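Local coordinates for protein carboxypeptidase A inhibitor (Ascaris suum, PDB 3FJU) that inhibits carboxypeptidase A, acting as a small, secreted, disulfide-rich protein inhibitor of metalloproteases, at residues E14-I26 and I39-A51. Numbering follows the deposited sequence.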
loop_
_atom_site.group_PDB
_atom_site.type_symbol
_atom_site.label_atom_id
_atom_site.label_comp_id
_atom_site.label_asym_id
_atom_site.label_seq_id
_atom_site.Cartn_x
_atom_site.Cartn_y
_atom_site.Cartn_z
ATOM N N GLU B 14 -33.683 10.502 13.305
ATOM C CA GLU B 14 -32.441 10.616 12.531
ATOM C C GLU B 14 -32.092 12.078 12.318
ATOM O O GLU B 14 -32.956 12.965 12.442
ATOM C CB GLU B 14 -32.570 9.864 11.200
ATOM C CG GLU B 14 -32.590 8.345 11.396
ATOM C CD GLU B 14 -32.742 7.567 10.114
ATOM O OE1 GLU B 14 -32.706 8.197 9.037
ATOM O OE2 GLU B 14 -32.904 6.320 10.196
ATOM N N LYS B 15 -30.814 12.339 12.054
ATOM C CA LYS B 15 -30.372 13.709 11.791
ATOM C C LYS B 15 -29.964 13.881 10.329
ATOM O O LYS B 15 -29.585 12.912 9.662
ATOM C CB LYS B 15 -29.238 14.113 12.736
ATOM C CG LYS B 15 -29.516 13.896 14.227
ATOM C CD LYS B 15 -30.790 14.600 14.728
ATOM C CE LYS B 15 -30.943 14.442 16.250
ATOM N NZ LYS B 15 -32.113 15.218 16.814
ATOM N N CYS B 16 -30.052 15.121 9.846
ATOM C CA CYS B 16 -29.609 15.469 8.503
ATOM C C CYS B 16 -28.096 15.700 8.464
ATOM O O CYS B 16 -27.566 16.603 9.131
ATOM C CB CYS B 16 -30.335 16.707 7.986
ATOM S SG CYS B 16 -30.119 16.904 6.201
ATOM N N VAL B 17 -27.406 14.861 7.700
ATOM C CA VAL B 17 -25.974 15.044 7.481
ATOM C C VAL B 17 -25.800 16.173 6.460
ATOM O O VAL B 17 -26.189 16.041 5.294
ATOM C CB VAL B 17 -25.299 13.733 7.012
ATOM C CG1 VAL B 17 -23.790 13.946 6.818
ATOM C CG2 VAL B 17 -25.535 12.617 8.050
ATOM N N GLN B 18 -25.203 17.283 6.884
ATOM C CA GLN B 18 -25.172 18.452 6.004
ATOM C C GLN B 18 -24.249 18.325 4.803
ATOM O O GLN B 18 -24.541 18.888 3.745
ATOM C CB GLN B 18 -24.900 19.735 6.783
ATOM C CG GLN B 18 -26.105 20.205 7.624
ATOM C CD GLN B 18 -27.333 20.576 6.798
ATOM O OE1 GLN B 18 -27.227 21.078 5.677
ATOM N NE2 GLN B 18 -28.508 20.314 7.352
ATOM N N LYS B 19 -23.167 17.564 4.945
ATOM C CA LYS B 19 -22.215 17.434 3.851
ATOM C C LYS B 19 -22.855 16.791 2.609
ATOM O O LYS B 19 -22.670 17.278 1.477
ATOM C CB LYS B 19 -20.967 16.673 4.305
ATOM C CG LYS B 19 -19.710 17.108 3.606
ATOM C CD LYS B 19 -18.453 16.471 4.184
ATOM C CE LYS B 19 -17.874 17.244 5.354
ATOM N NZ LYS B 19 -16.440 16.878 5.586
ATOM N N ASN B 20 -23.640 15.732 2.817
ATOM C CA ASN B 20 -24.274 15.015 1.703
ATOM C C ASN B 20 -25.812 15.034 1.670
ATOM O O ASN B 20 -26.417 14.417 0.812
ATOM C CB ASN B 20 -23.713 13.584 1.556
ATOM C CG ASN B 20 -23.984 12.702 2.781
ATOM O OD1 ASN B 20 -24.476 13.175 3.810
ATOM N ND2 ASN B 20 -23.640 11.420 2.675
ATOM N N LYS B 21 -26.422 15.731 2.627
ATOM C CA LYS B 21 -27.886 15.949 2.670
ATOM C C LYS B 21 -28.682 14.645 2.700
ATOM O O LYS B 21 -29.628 14.434 1.931
ATOM C CB LYS B 21 -28.347 16.863 1.518
ATOM C CG LYS B 21 -27.687 18.229 1.547
ATOM C CD LYS B 21 -28.070 19.015 2.782
ATOM C CE LYS B 21 -27.663 20.472 2.635
ATOM N NZ LYS B 21 -26.263 20.732 3.066
ATOM N N ILE B 22 -28.263 13.750 3.580
ATOM C CA ILE B 22 -29.018 12.532 3.815
ATOM C C ILE B 22 -29.260 12.356 5.304
ATOM O O ILE B 22 -28.501 12.847 6.154
ATOM C CB ILE B 22 -28.345 11.245 3.244
ATOM C CG1 ILE B 22 -27.117 10.838 4.079
ATOM C CG2 ILE B 22 -27.996 11.422 1.758
ATOM C CD1 ILE B 22 -26.686 9.369 3.904
ATOM N N CYS B 23 -30.341 11.648 5.599
ATOM C CA CYS B 23 -30.690 11.310 6.971
ATOM C C CYS B 23 -29.870 10.117 7.436
ATOM O O CYS B 23 -29.610 9.174 6.665
ATOM C CB CYS B 23 -32.178 10.975 7.038
ATOM S SG CYS B 23 -33.241 12.352 6.637
ATOM N N SER B 24 -29.454 10.156 8.697
ATOM C CA SER B 24 -28.689 9.069 9.303
ATOM C C SER B 24 -28.926 9.068 10.810
ATOM O O SER B 24 -29.227 10.111 11.405
ATOM C CB SER B 24 -27.192 9.250 9.025
ATOM O OG SER B 24 -26.433 8.334 9.784
ATOM N N THR B 25 -28.782 7.896 11.424
ATOM C CA THR B 25 -28.852 7.810 12.875
ATOM C C THR B 25 -27.643 8.504 13.484
ATOM O O THR B 25 -26.562 8.619 12.856
ATOM C CB THR B 25 -28.899 6.346 13.377
ATOM O OG1 THR B 25 -27.689 5.667 13.016
ATOM C CG2 THR B 25 -30.083 5.623 12.785
ATOM N N ILE B 26 -27.824 8.994 14.698
ATOM C CA ILE B 26 -26.702 9.543 15.432
ATOM C C ILE B 26 -25.589 8.499 15.596
ATOM O O ILE B 26 -24.395 8.833 15.482
ATOM C CB ILE B 26 -27.139 10.145 16.776
ATOM C CG1 ILE B 26 -27.953 11.411 16.531
ATOM C CG2 ILE B 26 -25.926 10.461 17.650
ATOM C CD1 ILE B 26 -28.843 11.818 17.741
ATOM N N ILE B 39 -18.289 10.643 6.724
ATOM C CA ILE B 39 -19.746 10.742 6.876
ATOM C C ILE B 39 -20.423 9.452 6.441
ATOM O O ILE B 39 -19.838 8.659 5.698
ATOM C CB ILE B 39 -20.320 11.937 6.059
ATOM C CG1 ILE B 39 -20.103 11.722 4.545
ATOM C CG2 ILE B 39 -19.724 13.268 6.586
ATOM C CD1 ILE B 39 -20.594 12.872 3.622
ATOM N N PRO B 40 -21.658 9.222 6.915
ATOM C CA PRO B 40 -22.410 8.043 6.491
ATOM C C PRO B 40 -22.924 8.155 5.066
ATOM O O PRO B 40 -23.029 9.253 4.499
ATOM C CB PRO B 40 -23.628 8.038 7.432
ATOM C CG PRO B 40 -23.315 8.964 8.506
ATOM C CD PRO B 40 -22.409 9.996 7.913
ATOM N N CYS B 41 -23.302 7.007 4.519
ATOM C CA CYS B 41 -23.875 6.931 3.193
ATOM C C CYS B 41 -24.717 5.667 3.103
ATOM O O CYS B 41 -24.539 4.717 3.885
ATOM C CB CYS B 41 -22.772 6.888 2.137
ATOM S SG CYS B 41 -21.498 5.622 2.499
ATOM N N LYS B 42 -25.612 5.655 2.119
ATOM C CA LYS B 42 -26.409 4.477 1.786
ATOM C C LYS B 42 -25.927 3.840 0.496
ATOM O O LYS B 42 -26.041 2.619 0.329
ATOM C CB LYS B 42 -27.887 4.859 1.674
ATOM C CG LYS B 42 -28.478 5.512 2.909
ATOM C CD LYS B 42 -28.565 4.560 4.082
ATOM C CE LYS B 42 -29.739 4.943 4.985
ATOM N NZ LYS B 42 -29.457 4.554 6.380
ATOM N N SER B 43 -25.400 4.669 -0.412
ATOM C CA SER B 43 -24.788 4.187 -1.655
ATOM C C SER B 43 -23.687 5.127 -2.115
ATOM O O SER B 43 -23.521 6.212 -1.549
ATOM C CB SER B 43 -25.840 4.051 -2.764
ATOM O OG SER B 43 -26.274 5.319 -3.215
ATOM N N ASN B 44 -22.958 4.731 -3.163
ATOM C CA ASN B 44 -21.862 5.551 -3.713
ATOM C C ASN B 44 -22.301 6.975 -4.051
ATOM O O ASN B 44 -21.525 7.925 -3.928
ATOM C CB ASN B 44 -21.231 4.911 -4.968
ATOM C CG ASN B 44 -20.347 3.702 -4.655
ATOM O OD1 ASN B 44 -20.079 3.392 -3.507
ATOM N ND2 ASN B 44 -19.929 2.995 -5.696
ATOM N N ASN B 45 -23.553 7.114 -4.488
ATOM C CA ASN B 45 -24.108 8.413 -4.851
ATOM C C ASN B 45 -24.052 9.435 -3.701
ATOM O O ASN B 45 -23.893 10.629 -3.932
ATOM C CB ASN B 45 -25.534 8.203 -5.358
ATOM C CG ASN B 45 -26.096 9.408 -6.077
ATOM O OD1 ASN B 45 -25.557 9.879 -7.080
ATOM N ND2 ASN B 45 -27.225 9.880 -5.586
ATOM N N ASP B 46 -24.125 8.953 -2.463
ATOM C CA ASP B 46 -24.061 9.821 -1.287
ATOM C C ASP B 46 -22.635 10.282 -0.947
ATOM O O ASP B 46 -22.430 10.992 0.044
ATOM C CB ASP B 46 -24.692 9.119 -0.084
ATOM C CG ASP B 46 -26.088 8.603 -0.371
ATOM O OD1 ASP B 46 -26.839 9.314 -1.068
ATOM O OD2 ASP B 46 -26.422 7.493 0.096
ATOM N N CYS B 47 -21.661 9.901 -1.773
ATOM C CA CYS B 47 -20.252 10.245 -1.506
ATOM C C CYS B 47 -19.619 11.152 -2.586
ATOM O O CYS B 47 -18.393 11.349 -2.628
ATOM C CB CYS B 47 -19.433 8.957 -1.308
ATOM S SG CYS B 47 -19.959 7.939 0.094
ATOM N N GLN B 48 -20.462 11.759 -3.411
ATOM C CA GLN B 48 -20.018 12.507 -4.603
ATOM C C GLN B 48 -19.446 13.908 -4.330
ATOM O O GLN B 48 -18.932 14.559 -5.253
ATOM C CB GLN B 48 -21.177 12.594 -5.625
ATOM C CG GLN B 48 -22.307 13.545 -5.182
ATOM C CD GLN B 48 -23.461 13.642 -6.186
ATOM O OE1 GLN B 48 -23.275 14.095 -7.322
ATOM N NE2 GLN B 48 -24.662 13.233 -5.761
ATOM N N VAL B 49 -19.511 14.381 -3.083
ATOM C CA VAL B 49 -19.127 15.777 -2.800
ATOM C C VAL B 49 -17.638 16.001 -2.951
ATOM O O VAL B 49 -17.192 17.144 -3.042
ATOM C CB VAL B 49 -19.599 16.298 -1.423
ATOM C CG1 VAL B 49 -21.089 16.609 -1.465
ATOM C CG2 VAL B 49 -19.260 15.328 -0.322
ATOM N N TRP B 50 -16.864 14.915 -2.948
ATOM C CA TRP B 50 -15.423 15.038 -3.164
ATOM C C TRP B 50 -15.110 14.876 -4.644
ATOM O O TRP B 50 -15.499 13.882 -5.274
ATOM C CB TRP B 50 -14.647 13.991 -2.358
ATOM C CG TRP B 50 -14.757 14.157 -0.872
ATOM C CD1 TRP B 50 -13.910 14.862 -0.068
ATOM C CD2 TRP B 50 -15.746 13.579 -0.008
ATOM N NE1 TRP B 50 -14.310 14.773 1.247
ATOM C CE2 TRP B 50 -15.441 13.995 1.311
ATOM C CE3 TRP B 50 -16.863 12.751 -0.224
ATOM C CZ2 TRP B 50 -16.211 13.612 2.413
ATOM C CZ3 TRP B 50 -17.626 12.368 0.877
ATOM C CH2 TRP B 50 -17.295 12.805 2.173
ATOM N N ALA B 51 -14.398 15.847 -5.196
ATOM C CA ALA B 51 -13.873 15.730 -6.554
ATOM C C ALA B 51 -12.983 14.484 -6.701
ATOM O O ALA B 51 -12.992 13.816 -7.742
ATOM C CB ALA B 51 -13.099 16.947 -6.891
HETATM O O HOH W 1 -31.019 4.994 8.489
#
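Asn-20, in the turn of the hairpin of strands 15-17 and 22-24, which closes with a G1 beta bulge at Lys-21 and Ile-22, spends both N-H groups of its amide on backbone carbonyls of the loop that follows helix 26-36. ND2 gives one to Pro-40 O at 2.9 Å, nearly in line with that C=O, and the other to Asp-46 O at 2.9 Å, the straighter bond at 162°. Both acceptors lie close to the amide plane, so the pair fixes the rotation of the amide. Ile-39 CD1 comes from the opposite direction to within 3.5 Å of Asn-20 CG. Asp-46 OD2 accepts from Lys-42 N, through the anti lone pair, and from Ser-43 N, above the carboxylate plane, while OD1 lies 3.7 Å from Ile-22 CG2. With CG1 placed between its backbone N and carbonyl carbon (chi1 73°), Ile-22 brings CD1 to 3.7 Å from Pro-40 O. Val-17 and Ser-24 pack against the Pro-40 ring, which helix 26-36 also touches through Ile-29. One water accepts from Lys-42 NZ and donates to Glu-14 OE2, an indirect link. No disulfide joins the two segments; their direct hydrogen bonds both come from one buried asparagine amide, met by main-chain carbonyls.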